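Local coordinates for outer surface protein (Borrelia burgdorferi, PDB 5IZT), which is of unknown function but belongs to a Borrelia outer surface protein family related to BbCRASP-1, and folds into a largely helical structure, at residues E186-I191 / K306-F311; N196-N201 / I295-A300; T272-N277 / S281-L286; L336-D341 / L389-S394. All blocks are in the same frame, centred on the assembly; numbering follows the deposited sequence. Where two conformers were deposited one is given.

Interaction 1: E186-I191 / K306-F311; sequences ELIRAI and KKIEIF
The backbones come nearest at I188 and I308, whose CA atoms are 7.9 Å apart, where helix 179-197 and helix 280-316 run side by side in opposite directions. This is apolar helix-helix packing in an all-helical bundle. Residues 306-311 lie in a predicted coiled coil, and no hydrogen bond joins the two segments. I308 is the central side chain. It points toward residues 186-191 and divides its two branches between two successive residues of the partner helix. Its CG1-CD1 arm runs to L187, and its CG2 methyl goes to I188. The arm is extended, with CD1 anti to CA (chi2 175°), so CD1 is carried across to the leucine. I308 CD1 meets both the branch point and a methyl of L187, lying 3.7 Å from L187 CG. The other branch is a little looser: I308 CG2 lies 4.0 Å from I188 CG1 and 4.1 Å from I188 CD1. In both pairs the side chains approach at a slant. L187 and I308 are buried, while I188 lies nearer the surface. L332 of helix 322-359 touches both L187 and I308, so a third helix closes over the pair. Away from this contact, E186 makes a salt bridge with K333, which ties helix 179-197 to helix 322-359. The closest approach of the two segments is L187 CD2 to I308 CD1, at 3.6 Å.

Interaction 2: N196-N201 / I295-A300; sequences NKTQNN and ISFELA
E298 OE2 has two hydrogen-bond partners: Q294 NE2, one turn earlier in its helix, and a water that donates to it at 2.6 Å. E298 OE2 also lies 3.8 Å from T198 CB. This is a partly buried contact in the helical bundle, between the C-terminal end region of helix 179-197 and the flank of helix 280-316. The water also donates to T198 O at 2.8 Å, so it bridges the backbone of one segment to the carboxylate of the other. The E298 chain, extended beyond CG, and the T198 side chain lie alongside each other, pointing opposite ways. The other oxygen, OE1, forms a salt bridge with K251 of helix 243-255. T198 also meets F297, with CG2 coming to the ring edge, near its plane. On the turn itself N196 O accepts from Q199 N and N201 ND2, which arrive from opposite faces of its plane. The N201 ND2 to N196 O bond is 3.0 Å, and the donor sits 44° out of the carbonyl plane.

Interaction 3: T272-N277 / S281-L286; sequences TLYNEN and SLIREL. Unlike the reference sequence in segment 272-277: T272 (reference Ala).
I283 pushes its CD1 methyl against the side and backbone of L273 and Y274. The contact joins helix 260-274 to helix 280-316 across a short turn between two consecutive helices of the bundle. In the first shell, I283 CD1 is 3.7 Å from L273 CB and 3.5 Å from the backbone N of Y274. I283 CD1 also lies 3.8 Å from Y274 CB, at the edge of the ring and near its plane. The I283 chain is extended beyond CG1 (chi2 172°), which carries CD1 to this spot. The L273 and I283 side chains overlap side by side, pointing opposite ways. L273 CD1 goes on to L282 CD2 and L286 CD1, each at the looser distance of 4.3 Å. The next shell fixes the turn. H280 stacks on the Y274 ring and also donates from NE2 to Y274 O. N279 ND2 bonds to L273 O. Further out, M270 touches both I283 and L286, A217 and L220 meet I283 from a loop, and A370 and M381 of helix 366-395 back L282 and L286. One water closes the polar edge: it accepts from S281 N at 2.9 Å and donates to N277 O at 3.0 Å.

Interaction 4: L336-D341 / L389-S394; sequences LNQILD and LEAYIS
I339 and A391 form the tight side of this contact, with I339 CG2 only 3.6 Å from A391 CB and their CA atoms 6.6 Å apart. Helices 322-359 and 366-395 run in opposite directions here. This is antiparallel helix packing in the all-helical bundle, and residues 336-341 lie in a predicted coiled coil. The small alanine side chain lets the two backbones come this near. I339 sends CG2 across because that methyl is anti to the carbonyl carbon; its CG1 lies between the backbone N and the carbonyl carbon (chi1 67°). Both residues are buried. The looser side is made by Q338, which is partly exposed. Its extended chain passes alongside A391, and Q338 CG and CD each lie 4.0 Å from A391 CB. This is carbon packing by a polar side chain, whose end is held from outside the segments: NE2 bonds to S387 OG on helix 366-395. Near the chain end, S394 OG donates to A391 O at 2.8 Å. The donor is tilted 23° from the carbonyl plane. The packing alanine thus also accepts a side-chain bond at its backbone oxygen. Helix 280-316 covers another flank: A300 touches I339, and L299 meets Y392. On the far side of helix 322-359, L336 points away from helix 366-395 and packs on L187, A190 and I191 of helix 179-197.

Helix 280-316 takes part in interactions 1, 2 and 3, so it runs through most of the set. Interactions 1 and 2 both pair it with helix 179-197 and have centres about 16 Å apart. Interaction 3 lies inside the chain loops closed by both of them. Its centre is about 40 Å from that of interaction 1, on the opposite side of the molecule's centre. Interaction 4 comes later in the chain and joins the next two helices. It touches interaction 1 through L336 and I191, and interaction 2 through Y392 and A300. Residues far apart in sequence thus build one elongated helical bundle, with interaction 3 toward its other end.

Interaction 1: E186-I191 / K306-F311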
loop_
_atom_site.group_PDB
_atom_site.type_symbol
_atom_site.label_atom_id
_atom_site.label_comp_id
_atom_site.label_asym_id
_atom_site.label_seq_id
_atom_site.Cartn_x
_atom_site.Cartn_y
_atom_site.Cartn_z
ATOM N N GLU A 186 -23.662 -2.345 -4.426
ATOM C CA GLU A 186 -22.522 -3.210 -4.692
ATOM C C GLU A 186 -21.215 -2.443 -4.525
ATOM O O GLU A 186 -20.237 -2.981 -3.987
ATOM C CB GLU A 186 -22.678 -3.826 -6.085
ATOM C CG GLU A 186 -21.464 -3.799 -6.985
ATOM C CD GLU A 186 -21.830 -4.097 -8.436
ATOM O OE1 GLU A 186 -22.758 -4.909 -8.657
ATOM O OE2 GLU A 186 -21.209 -3.506 -9.351
ATOM N N LEU A 187 -21.188 -1.173 -4.944
ATOM C CA LEU A 187 -19.972 -0.381 -4.758
ATOM C C LEU A 187 -19.739 -0.057 -3.285
ATOM O O LEU A 187 -18.598 -0.125 -2.798
ATOM C CB LEU A 187 -20.046 0.902 -5.587
ATOM C CG LEU A 187 -18.767 1.741 -5.612
ATOM C CD1 LEU A 187 -17.575 0.898 -6.090
ATOM C CD2 LEU A 187 -18.966 2.992 -6.483
ATOM N N ILE A 188 -20.805 0.277 -2.551
ATOM C CA ILE A 188 -20.680 0.518 -1.114
ATOM C C ILE A 188 -20.160 -0.730 -0.404
ATOM O O ILE A 188 -19.279 -0.653 0.465
ATOM C CB ILE A 188 -22.032 0.981 -0.537
ATOM C CG1 ILE A 188 -22.402 2.358 -1.097
ATOM C CG2 ILE A 188 -22.004 0.995 1.005
ATOM C CD1 ILE A 188 -23.841 2.744 -0.862
ATOM N N ARG A 189 -20.696 -1.899 -0.766
ATOM C CA ARG A 189 -20.231 -3.159 -0.190
ATOM C C ARG A 189 -18.752 -3.398 -0.498
ATOM O O ARG A 189 -17.985 -3.834 0.372
ATOM C CB ARG A 189 -21.095 -4.300 -0.733
ATOM C CG ARG A 189 -21.158 -5.571 0.101
ATOM C CD ARG A 189 -22.363 -6.433 -0.325
ATOM N NE ARG A 189 -22.430 -6.630 -1.777
ATOM C CZ ARG A 189 -23.303 -6.038 -2.594
ATOM N NH1 ARG A 189 -24.218 -5.206 -2.117
ATOM N NH2 ARG A 189 -23.266 -6.290 -3.895
ATOM N N ALA A 190 -18.336 -3.124 -1.737
ATOM C CA ALA A 190 -16.954 -3.403 -2.120
ATOM C C ALA A 190 -15.970 -2.546 -1.332
ATOM O O ALA A 190 -14.920 -3.034 -0.898
ATOM C CB ALA A 190 -16.768 -3.181 -3.616
ATOM N N ILE A 191 -16.299 -1.271 -1.135
ATOM C CA ILE A 191 -15.449 -0.373 -0.354
ATOM C C ILE A 191 -15.377 -0.840 1.093
ATOM O O ILE A 191 -14.302 -0.871 1.710
ATOM C CB ILE A 191 -15.982 1.071 -0.440
ATOM C CG1 ILE A 191 -15.874 1.622 -1.874
ATOM C CG2 ILE A 191 -15.296 1.973 0.601
ATOM C CD1 ILE A 191 -14.446 1.885 -2.343
ATOM N N LYS A 306 -17.075 8.807 0.273
ATOM C CA LYS A 306 -17.624 10.162 0.406
ATOM C C LYS A 306 -18.322 10.612 -0.875
ATOM O O LYS A 306 -19.384 11.253 -0.823
ATOM C CB LYS A 306 -16.514 11.157 0.748
ATOM C CG LYS A 306 -15.918 11.022 2.138
ATOM C CD LYS A 306 -15.017 12.213 2.475
ATOM C CE LYS A 306 -13.862 12.355 1.497
ATOM N NZ LYS A 306 -13.103 13.625 1.692
ATOM N N LYS A 307 -17.715 10.333 -2.033
ATOM C CA LYS A 307 -18.305 10.751 -3.308
ATOM C C LYS A 307 -19.624 10.047 -3.585
ATOM O O LYS A 307 -20.545 10.647 -4.157
ATOM C CB LYS A 307 -17.311 10.515 -4.443
ATOM C CG LYS A 307 -16.190 11.561 -4.433
ATOM C CD LYS A 307 -16.795 12.961 -4.584
ATOM C CE LYS A 307 -15.803 13.972 -5.136
ATOM N NZ LYS A 307 -14.775 14.310 -4.123
ATOM N N ILE A 308 -19.723 8.770 -3.225
ATOM C CA ILE A 308 -20.981 8.046 -3.395
ATOM C C ILE A 308 -22.103 8.760 -2.665
ATOM O O ILE A 308 -23.192 8.946 -3.210
ATOM C CB ILE A 308 -20.839 6.596 -2.903
ATOM C CG1 ILE A 308 -19.890 5.808 -3.804
ATOM C CG2 ILE A 308 -22.207 5.932 -2.818
ATOM C CD1 ILE A 308 -19.642 4.428 -3.281
ATOM N N GLU A 309 -21.853 9.169 -1.414
ATOM C CA GLU A 309 -22.889 9.836 -0.630
ATOM C C GLU A 309 -23.242 11.200 -1.212
ATOM O O GLU A 309 -24.414 11.593 -1.203
ATOM C CB GLU A 309 -22.431 9.977 0.825
ATOM N N ILE A 310 -22.245 11.942 -1.709
ATOM C CA ILE A 310 -22.503 13.259 -2.298
ATOM C C ILE A 310 -23.336 13.125 -3.568
ATOM O O ILE A 310 -24.354 13.813 -3.748
ATOM C CB ILE A 310 -21.171 13.981 -2.565
ATOM C CG1 ILE A 310 -20.518 14.385 -1.248
ATOM C CG2 ILE A 310 -21.378 15.232 -3.412
ATOM C CD1 ILE A 310 -19.060 14.774 -1.425
ATOM N N PHE A 311 -22.923 12.232 -4.468
ATOM C CA PHE A 311 -23.682 12.042 -5.703
ATOM C C PHE A 311 -25.078 11.541 -5.396
ATOM O O PHE A 311 -26.041 11.894 -6.085
ATOM C CB PHE A 311 -22.956 11.047 -6.613
ATOM C CG PHE A 311 -21.611 11.529 -7.081
ATOM C CD1 PHE A 311 -21.377 12.882 -7.279
ATOM C CD2 PHE A 311 -20.587 10.629 -7.335
ATOM C CE1 PHE A 311 -20.145 13.327 -7.714
ATOM C CE2 PHE A 311 -19.347 11.066 -7.771
ATOM C CZ PHE A 311 -19.128 12.421 -7.960
#

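Interaction 2: N196-N201 / I295-A300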
loop_
_atom_site.group_PDB
_atom_site.type_symbol
_atom_site.label_atom_id
_atom_site.label_comp_id
_atom_site.label_asym_id
_atom_site.label_seq_id
_atom_site.Cartn_x
_atom_site.Cartn_y
_atom_site.Cartn_z
ATOM N N ASN A 196 -12.372 -3.065 5.632
ATOM C CA ASN A 196 -12.233 -4.068 6.681
ATOM C C ASN A 196 -10.896 -4.794 6.588
ATOM O O ASN A 196 -10.286 -5.104 7.617
ATOM C CB ASN A 196 -13.380 -5.079 6.634
ATOM C CG ASN A 196 -13.411 -5.972 7.864
ATOM O OD1 ASN A 196 -13.121 -7.170 7.786
ATOM N ND2 ASN A 196 -13.730 -5.388 9.017
ATOM N N LYS A 197 -10.427 -5.073 5.369
ATOM C CA LYS A 197 -9.166 -5.793 5.210
ATOM C C LYS A 197 -7.946 -4.939 5.525
ATOM O O LYS A 197 -6.854 -5.491 5.696
ATOM C CB LYS A 197 -9.046 -6.345 3.795
ATOM C CG LYS A 197 -9.874 -7.586 3.577
ATOM C CD LYS A 197 -9.590 -8.193 2.223
ATOM C CE LYS A 197 -10.124 -7.320 1.110
ATOM N NZ LYS A 197 -9.935 -7.942 -0.231
ATOM N N THR A 198 -8.082 -3.615 5.575
ATOM C CA THR A 198 -6.936 -2.798 5.953
ATOM C C THR A 198 -6.658 -2.850 7.449
ATOM O O THR A 198 -5.636 -2.320 7.897
ATOM C CB THR A 198 -7.140 -1.336 5.545
ATOM O OG1 THR A 198 -8.152 -0.749 6.371
ATOM C CG2 THR A 198 -7.566 -1.235 4.094
ATOM N N GLN A 199 -7.510 -3.499 8.228
ATOM C CA GLN A 199 -7.264 -3.645 9.654
ATOM C C GLN A 199 -6.756 -5.044 9.979
ATOM O O GLN A 199 -7.066 -6.023 9.292
ATOM C CB GLN A 199 -8.532 -3.348 10.461
ATOM C CG GLN A 199 -9.286 -2.115 9.982
ATOM C CD GLN A 199 -8.441 -0.856 10.089
ATOM O OE1 GLN A 199 -8.008 -0.480 11.183
ATOM N NE2 GLN A 199 -8.182 -0.213 8.955
ATOM N N ASN A 200 -5.952 -5.122 11.033
ATOM C CA ASN A 200 -5.445 -6.405 11.495
ATOM C C ASN A 200 -6.586 -7.152 12.168
ATOM O O ASN A 200 -6.913 -6.885 13.325
ATOM C CB ASN A 200 -4.281 -6.197 12.454
ATOM C CG ASN A 200 -3.853 -7.477 13.133
ATOM O OD1 ASN A 200 -4.287 -8.577 12.761
ATOM N ND2 ASN A 200 -2.990 -7.347 14.134
ATOM N N ASN A 201 -7.191 -8.099 11.447
ATOM C CA ASN A 201 -8.220 -8.978 11.995
ATOM C C ASN A 201 -7.685 -10.369 12.311
ATOM O O ASN A 201 -8.472 -11.320 12.409
ATOM C CB ASN A 201 -9.398 -9.085 11.019
ATOM C CG ASN A 201 -9.921 -7.730 10.585
ATOM O OD1 ASN A 201 -10.188 -6.865 11.416
ATOM N ND2 ASN A 201 -10.058 -7.537 9.274
ATOM N N ILE A 295 -0.926 4.078 1.888
ATOM C CA ILE A 295 -1.545 5.286 2.413
ATOM C C ILE A 295 -2.527 5.846 1.395
ATOM O O ILE A 295 -3.672 6.179 1.731
ATOM C CB ILE A 295 -0.470 6.319 2.784
ATOM C CG1 ILE A 295 0.313 5.824 4.019
ATOM C CG2 ILE A 295 -1.125 7.681 3.015
ATOM C CD1 ILE A 295 1.586 6.625 4.326
ATOM N N SER A 296 -2.093 5.962 0.137
ATOM C CA SER A 296 -2.993 6.476 -0.901
ATOM C C SER A 296 -4.183 5.556 -1.105
ATOM O O SER A 296 -5.297 6.029 -1.348
ATOM C CB SER A 296 -2.256 6.649 -2.227
ATOM O OG SER A 296 -1.342 7.737 -2.186
ATOM N N PHE A 297 -3.945 4.243 -1.088
ATOM C CA PHE A 297 -5.028 3.265 -1.224
ATOM C C PHE A 297 -6.111 3.494 -0.172
ATOM O O PHE A 297 -7.304 3.568 -0.497
ATOM C CB PHE A 297 -4.443 1.848 -1.120
ATOM C CG PHE A 297 -5.460 0.752 -1.131
ATOM C CD1 PHE A 297 -6.045 0.338 -2.329
ATOM C CD2 PHE A 297 -5.817 0.114 0.034
ATOM C CE1 PHE A 297 -6.973 -0.700 -2.343
ATOM C CE2 PHE A 297 -6.759 -0.929 0.031
ATOM C CZ PHE A 297 -7.341 -1.322 -1.158
ATOM N N GLU A 298 -5.715 3.634 1.097
ATOM C CA GLU A 298 -6.710 3.813 2.155
ATOM C C GLU A 298 -7.438 5.148 2.030
ATOM O O GLU A 298 -8.645 5.236 2.308
ATOM C CB GLU A 298 -6.038 3.683 3.531
ATOM C CG GLU A 298 -5.566 2.261 3.836
ATOM C CD GLU A 298 -4.908 2.112 5.207
ATOM O OE1 GLU A 298 -5.048 3.015 6.061
ATOM O OE2 GLU A 298 -4.234 1.078 5.418
ATOM N N LEU A 299 -6.722 6.214 1.663
ATOM C CA LEU A 299 -7.382 7.505 1.470
ATOM C C LEU A 299 -8.366 7.451 0.299
ATOM O O LEU A 299 -9.433 8.075 0.339
ATOM C CB LEU A 299 -6.335 8.607 1.254
ATOM C CG LEU A 299 -5.471 9.034 2.450
ATOM C CD1 LEU A 299 -4.325 9.887 1.973
ATOM C CD2 LEU A 299 -6.306 9.806 3.487
ATOM N N ALA A 300 -8.029 6.692 -0.744
ATOM C CA ALA A 300 -8.901 6.585 -1.909
ATOM C C ALA A 300 -10.180 5.834 -1.573
ATOM O O ALA A 300 -11.261 6.178 -2.072
ATOM C CB ALA A 300 -8.152 5.907 -3.062
HETATM O O HOH W 1 -3.884 -0.175 7.629
#

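Interaction 3: T272-N277 / S281-L286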
loop_
_atom_site.group_PDB
_atom_site.type_symbol
_atom_site.label_atom_id
_atom_site.label_comp_id
_atom_site.label_asym_id
_atom_site.label_seq_id
_atom_site.Cartn_x
_atom_site.Cartn_y
_atom_site.Cartn_z
ATOM N N THR A 272 19.804 -7.342 5.065
ATOM C CA THR A 272 20.964 -7.644 4.230
ATOM C C THR A 272 21.425 -6.415 3.457
ATOM O O THR A 272 22.625 -6.100 3.421
ATOM C CB THR A 272 20.639 -8.790 3.268
ATOM O OG1 THR A 272 20.426 -9.997 4.018
ATOM C CG2 THR A 272 21.791 -9.004 2.280
ATOM N N LEU A 273 20.486 -5.717 2.809
ATOM C CA LEU A 273 20.840 -4.500 2.073
ATOM C C LEU A 273 21.485 -3.460 2.977
ATOM O O LEU A 273 22.370 -2.711 2.548
ATOM C CB LEU A 273 19.597 -3.898 1.416
ATOM C CG LEU A 273 18.972 -4.667 0.254
ATOM C CD1 LEU A 273 17.697 -3.957 -0.156
ATOM C CD2 LEU A 273 19.961 -4.731 -0.909
ATOM N N TYR A 274 21.021 -3.364 4.223
ATOM C CA TYR A 274 21.470 -2.301 5.117
ATOM C C TYR A 274 22.940 -2.435 5.501
ATOM O O TYR A 274 23.551 -1.436 5.907
ATOM C CB TYR A 274 20.574 -2.314 6.355
ATOM C CG TYR A 274 20.797 -1.197 7.349
ATOM C CD1 TYR A 274 20.152 0.034 7.220
ATOM C CD2 TYR A 274 21.675 -1.382 8.417
ATOM C CE1 TYR A 274 20.352 1.044 8.160
ATOM C CE2 TYR A 274 21.899 -0.388 9.342
ATOM C CZ TYR A 274 21.249 0.823 9.216
ATOM O OH TYR A 274 21.511 1.786 10.174
ATOM N N ASN A 275 23.520 -3.627 5.303
ATOM C CA ASN A 275 24.919 -3.901 5.637
ATOM C C ASN A 275 25.892 -2.953 4.944
ATOM O O ASN A 275 26.998 -2.723 5.457
ATOM C CB ASN A 275 25.262 -5.338 5.253
ATOM C CG ASN A 275 24.673 -6.344 6.202
ATOM O OD1 ASN A 275 24.416 -6.029 7.358
ATOM N ND2 ASN A 275 24.493 -7.574 5.733
ATOM N N GLU A 276 25.534 -2.436 3.765
ATOM C CA GLU A 276 26.370 -1.485 3.030
ATOM C C GLU A 276 25.620 -0.166 2.959
ATOM O O GLU A 276 24.471 -0.136 2.501
ATOM C CB GLU A 276 26.666 -1.988 1.611
ATOM C CG GLU A 276 27.333 -3.349 1.532
ATOM C CD GLU A 276 28.810 -3.276 1.787
ATOM O OE1 GLU A 276 29.339 -2.150 1.877
ATOM O OE2 GLU A 276 29.445 -4.345 1.881
ATOM N N ASN A 277 26.240 0.918 3.449
ATOM C CA ASN A 277 25.458 2.156 3.482
ATOM C C ASN A 277 25.272 2.766 2.098
ATOM O O ASN A 277 24.396 3.623 1.935
ATOM C CB ASN A 277 26.043 3.197 4.464
ATOM C CG ASN A 277 27.377 3.746 4.035
ATOM O OD1 ASN A 277 28.137 3.089 3.325
ATOM N ND2 ASN A 277 27.673 4.976 4.471
ATOM N N SER A 281 19.902 4.461 0.397
ATOM C CA SER A 281 18.931 5.224 -0.389
ATOM C C SER A 281 17.956 4.300 -1.106
ATOM O O SER A 281 16.773 4.631 -1.257
ATOM C CB SER A 281 19.647 6.134 -1.388
ATOM O OG SER A 281 20.507 7.047 -0.717
ATOM N N LEU A 282 18.434 3.136 -1.562
ATOM C CA LEU A 282 17.547 2.168 -2.193
ATOM C C LEU A 282 16.506 1.662 -1.203
ATOM O O LEU A 282 15.322 1.558 -1.527
ATOM C CB LEU A 282 18.358 0.996 -2.747
ATOM C CG LEU A 282 17.544 -0.242 -3.155
ATOM C CD1 LEU A 282 16.589 0.058 -4.304
ATOM C CD2 LEU A 282 18.463 -1.442 -3.496
ATOM N N ILE A 283 16.942 1.327 0.009
ATOM C CA ILE A 283 16.020 0.859 1.039
ATOM C C ILE A 283 14.950 1.908 1.312
ATOM O O ILE A 283 13.758 1.581 1.429
ATOM C CB ILE A 283 16.795 0.503 2.325
ATOM C CG1 ILE A 283 17.750 -0.660 2.093
ATOM C CG2 ILE A 283 15.829 0.120 3.451
ATOM C CD1 ILE A 283 18.693 -0.914 3.331
ATOM N N ARG A 284 15.356 3.180 1.419
ATOM C CA ARG A 284 14.387 4.263 1.599
ATOM C C ARG A 284 13.364 4.286 0.462
ATOM O O ARG A 284 12.152 4.338 0.708
ATOM C CB ARG A 284 15.104 5.617 1.688
ATOM C CG ARG A 284 15.850 5.863 3.001
ATOM C CD ARG A 284 16.437 7.275 3.096
ATOM N NE ARG A 284 17.110 7.456 4.384
ATOM C CZ ARG A 284 18.427 7.580 4.534
ATOM N NH1 ARG A 284 19.225 7.561 3.474
ATOM N NH2 ARG A 284 18.943 7.744 5.746
ATOM N N GLU A 285 13.837 4.283 -0.792
ATOM C CA GLU A 285 12.914 4.319 -1.930
ATOM C C GLU A 285 11.966 3.120 -1.917
ATOM O O GLU A 285 10.781 3.265 -2.239
ATOM C CB GLU A 285 13.668 4.367 -3.260
ATOM C CG GLU A 285 14.523 5.614 -3.511
ATOM C CD GLU A 285 15.039 5.685 -4.961
ATOM O OE1 GLU A 285 16.048 5.027 -5.293
ATOM O OE2 GLU A 285 14.401 6.381 -5.787
ATOM N N LEU A 286 12.467 1.921 -1.587
ATOM C CA LEU A 286 11.596 0.745 -1.563
ATOM C C LEU A 286 10.502 0.903 -0.522
ATOM O O LEU A 286 9.318 0.680 -0.809
ATOM C CB LEU A 286 12.387 -0.542 -1.283
ATOM C CG LEU A 286 13.364 -0.969 -2.386
ATOM C CD1 LEU A 286 14.285 -2.055 -1.846
ATOM C CD2 LEU A 286 12.597 -1.459 -3.609
HETATM O O HOH W 2 22.669 5.238 0.035
#

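Interaction 4: L336-D341 / L389-S394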
loop_
_atom_site.group_PDB
_atom_site.type_symbol
_atom_site.label_atom_id
_atom_site.label_comp_id
_atom_site.label_asym_id
_atom_site.label_seq_id
_atom_site.Cartn_x
_atom_site.Cartn_y
_atom_site.Cartn_z
ATOM N N LEU A 336 -11.874 2.361 -8.304
ATOM C CA LEU A 336 -11.630 1.345 -7.283
ATOM C C LEU A 336 -10.844 0.170 -7.861
ATOM O O LEU A 336 -9.875 -0.296 -7.249
ATOM C CB LEU A 336 -12.948 0.865 -6.672
ATOM C CG LEU A 336 -12.793 -0.289 -5.668
ATOM C CD1 LEU A 336 -11.897 0.101 -4.484
ATOM C CD2 LEU A 336 -14.123 -0.806 -5.163
ATOM N N ASN A 337 -11.229 -0.306 -9.052
ATOM C CA ASN A 337 -10.513 -1.418 -9.678
ATOM C C ASN A 337 -9.055 -1.076 -9.933
ATOM O O ASN A 337 -8.174 -1.940 -9.815
ATOM C CB ASN A 337 -11.179 -1.806 -10.993
ATOM C CG ASN A 337 -12.450 -2.580 -10.786
ATOM O OD1 ASN A 337 -12.667 -3.158 -9.724
ATOM N ND2 ASN A 337 -13.294 -2.602 -11.797
ATOM N N GLN A 338 -8.787 0.173 -10.306
ATOM C CA GLN A 338 -7.426 0.595 -10.593
ATOM C C GLN A 338 -6.565 0.611 -9.335
ATOM O O GLN A 338 -5.423 0.146 -9.369
ATOM C CB GLN A 338 -7.433 1.971 -11.252
ATOM C CG GLN A 338 -6.038 2.564 -11.365
ATOM C CD GLN A 338 -5.936 3.660 -12.393
ATOM O OE1 GLN A 338 -6.926 4.034 -13.025
ATOM N NE2 GLN A 338 -4.732 4.188 -12.566
ATOM N N ILE A 339 -7.075 1.148 -8.217
ATOM C CA ILE A 339 -6.248 1.171 -7.010
ATOM C C ILE A 339 -6.056 -0.242 -6.476
ATOM O O ILE A 339 -4.984 -0.585 -5.964
ATOM C CB ILE A 339 -6.826 2.119 -5.932
ATOM C CG1 ILE A 339 -8.153 1.620 -5.367
ATOM C CG2 ILE A 339 -7.024 3.515 -6.491
ATOM C CD1 ILE A 339 -8.674 2.463 -4.168
ATOM N N LEU A 340 -7.078 -1.095 -6.600
ATOM C CA LEU A 340 -6.912 -2.486 -6.188
ATOM C C LEU A 340 -5.860 -3.182 -7.034
ATOM O O LEU A 340 -5.035 -3.953 -6.519
ATOM C CB LEU A 340 -8.243 -3.228 -6.294
ATOM C CG LEU A 340 -9.218 -2.905 -5.178
ATOM C CD1 LEU A 340 -10.611 -3.446 -5.553
ATOM C CD2 LEU A 340 -8.695 -3.551 -3.895
ATOM N N ASP A 341 -5.887 -2.935 -8.339
ATOM C CA ASP A 341 -4.965 -3.613 -9.240
ATOM C C ASP A 341 -3.532 -3.134 -9.043
ATOM O O ASP A 341 -2.583 -3.933 -9.115
ATOM C CB ASP A 341 -5.400 -3.378 -10.682
ATOM C CG ASP A 341 -4.391 -3.901 -11.679
ATOM O OD1 ASP A 341 -4.250 -5.137 -11.784
ATOM O OD2 ASP A 341 -3.739 -3.080 -12.354
ATOM N N LEU A 389 -1.664 6.759 -6.463
ATOM C CA LEU A 389 -1.748 8.183 -6.155
ATOM C C LEU A 389 -2.534 8.948 -7.218
ATOM O O LEU A 389 -3.381 9.792 -6.897
ATOM C CB LEU A 389 -0.331 8.751 -6.018
ATOM C CG LEU A 389 -0.265 10.257 -5.782
ATOM C CD1 LEU A 389 -0.980 10.552 -4.476
ATOM C CD2 LEU A 389 1.176 10.755 -5.762
ATOM N N GLU A 390 -2.243 8.693 -8.497
ATOM C CA GLU A 390 -2.964 9.388 -9.556
ATOM C C GLU A 390 -4.444 9.024 -9.554
ATOM O O GLU A 390 -5.304 9.886 -9.768
ATOM C CB GLU A 390 -2.320 9.084 -10.909
ATOM C CG GLU A 390 -0.941 9.719 -11.053
ATOM C CD GLU A 390 -0.214 9.316 -12.326
ATOM O OE1 GLU A 390 -0.782 8.537 -13.123
ATOM O OE2 GLU A 390 0.936 9.768 -12.516
ATOM N N ALA A 391 -4.770 7.760 -9.295
ATOM C CA ALA A 391 -6.178 7.390 -9.198
ATOM C C ALA A 391 -6.846 8.099 -8.024
ATOM O O ALA A 391 -7.964 8.614 -8.149
ATOM C CB ALA A 391 -6.314 5.876 -9.060
ATOM N N TYR A 392 -6.171 8.133 -6.881
ATOM C CA TYR A 392 -6.691 8.842 -5.721
ATOM C C TYR A 392 -6.971 10.300 -6.042
ATOM O O TYR A 392 -8.067 10.801 -5.774
ATOM C CB TYR A 392 -5.716 8.697 -4.546
ATOM C CG TYR A 392 -5.997 9.625 -3.387
ATOM C CD1 TYR A 392 -7.227 9.617 -2.745
ATOM C CD2 TYR A 392 -4.998 10.416 -2.864
ATOM C CE1 TYR A 392 -7.477 10.454 -1.676
ATOM C CE2 TYR A 392 -5.234 11.239 -1.782
ATOM C CZ TYR A 392 -6.470 11.250 -1.195
ATOM O OH TYR A 392 -6.686 12.076 -0.114
ATOM N N ILE A 393 -5.993 10.998 -6.627
ATOM C CA ILE A 393 -6.191 12.401 -6.969
ATOM C C ILE A 393 -7.369 12.564 -7.919
ATOM O O ILE A 393 -8.166 13.502 -7.791
ATOM C CB ILE A 393 -4.907 12.985 -7.584
ATOM C CG1 ILE A 393 -3.740 12.933 -6.580
ATOM C CG2 ILE A 393 -5.171 14.397 -8.131
ATOM C CD1 ILE A 393 -3.967 13.717 -5.322
ATOM N N SER A 394 -7.510 11.643 -8.875
ATOM C CA SER A 394 -8.570 11.791 -9.871
ATOM C C SER A 394 -9.967 11.629 -9.276
ATOM O O SER A 394 -10.936 12.087 -9.885
ATOM C CB SER A 394 -8.361 10.775 -10.997
ATOM O OG SER A 394 -8.860 9.500 -10.622
#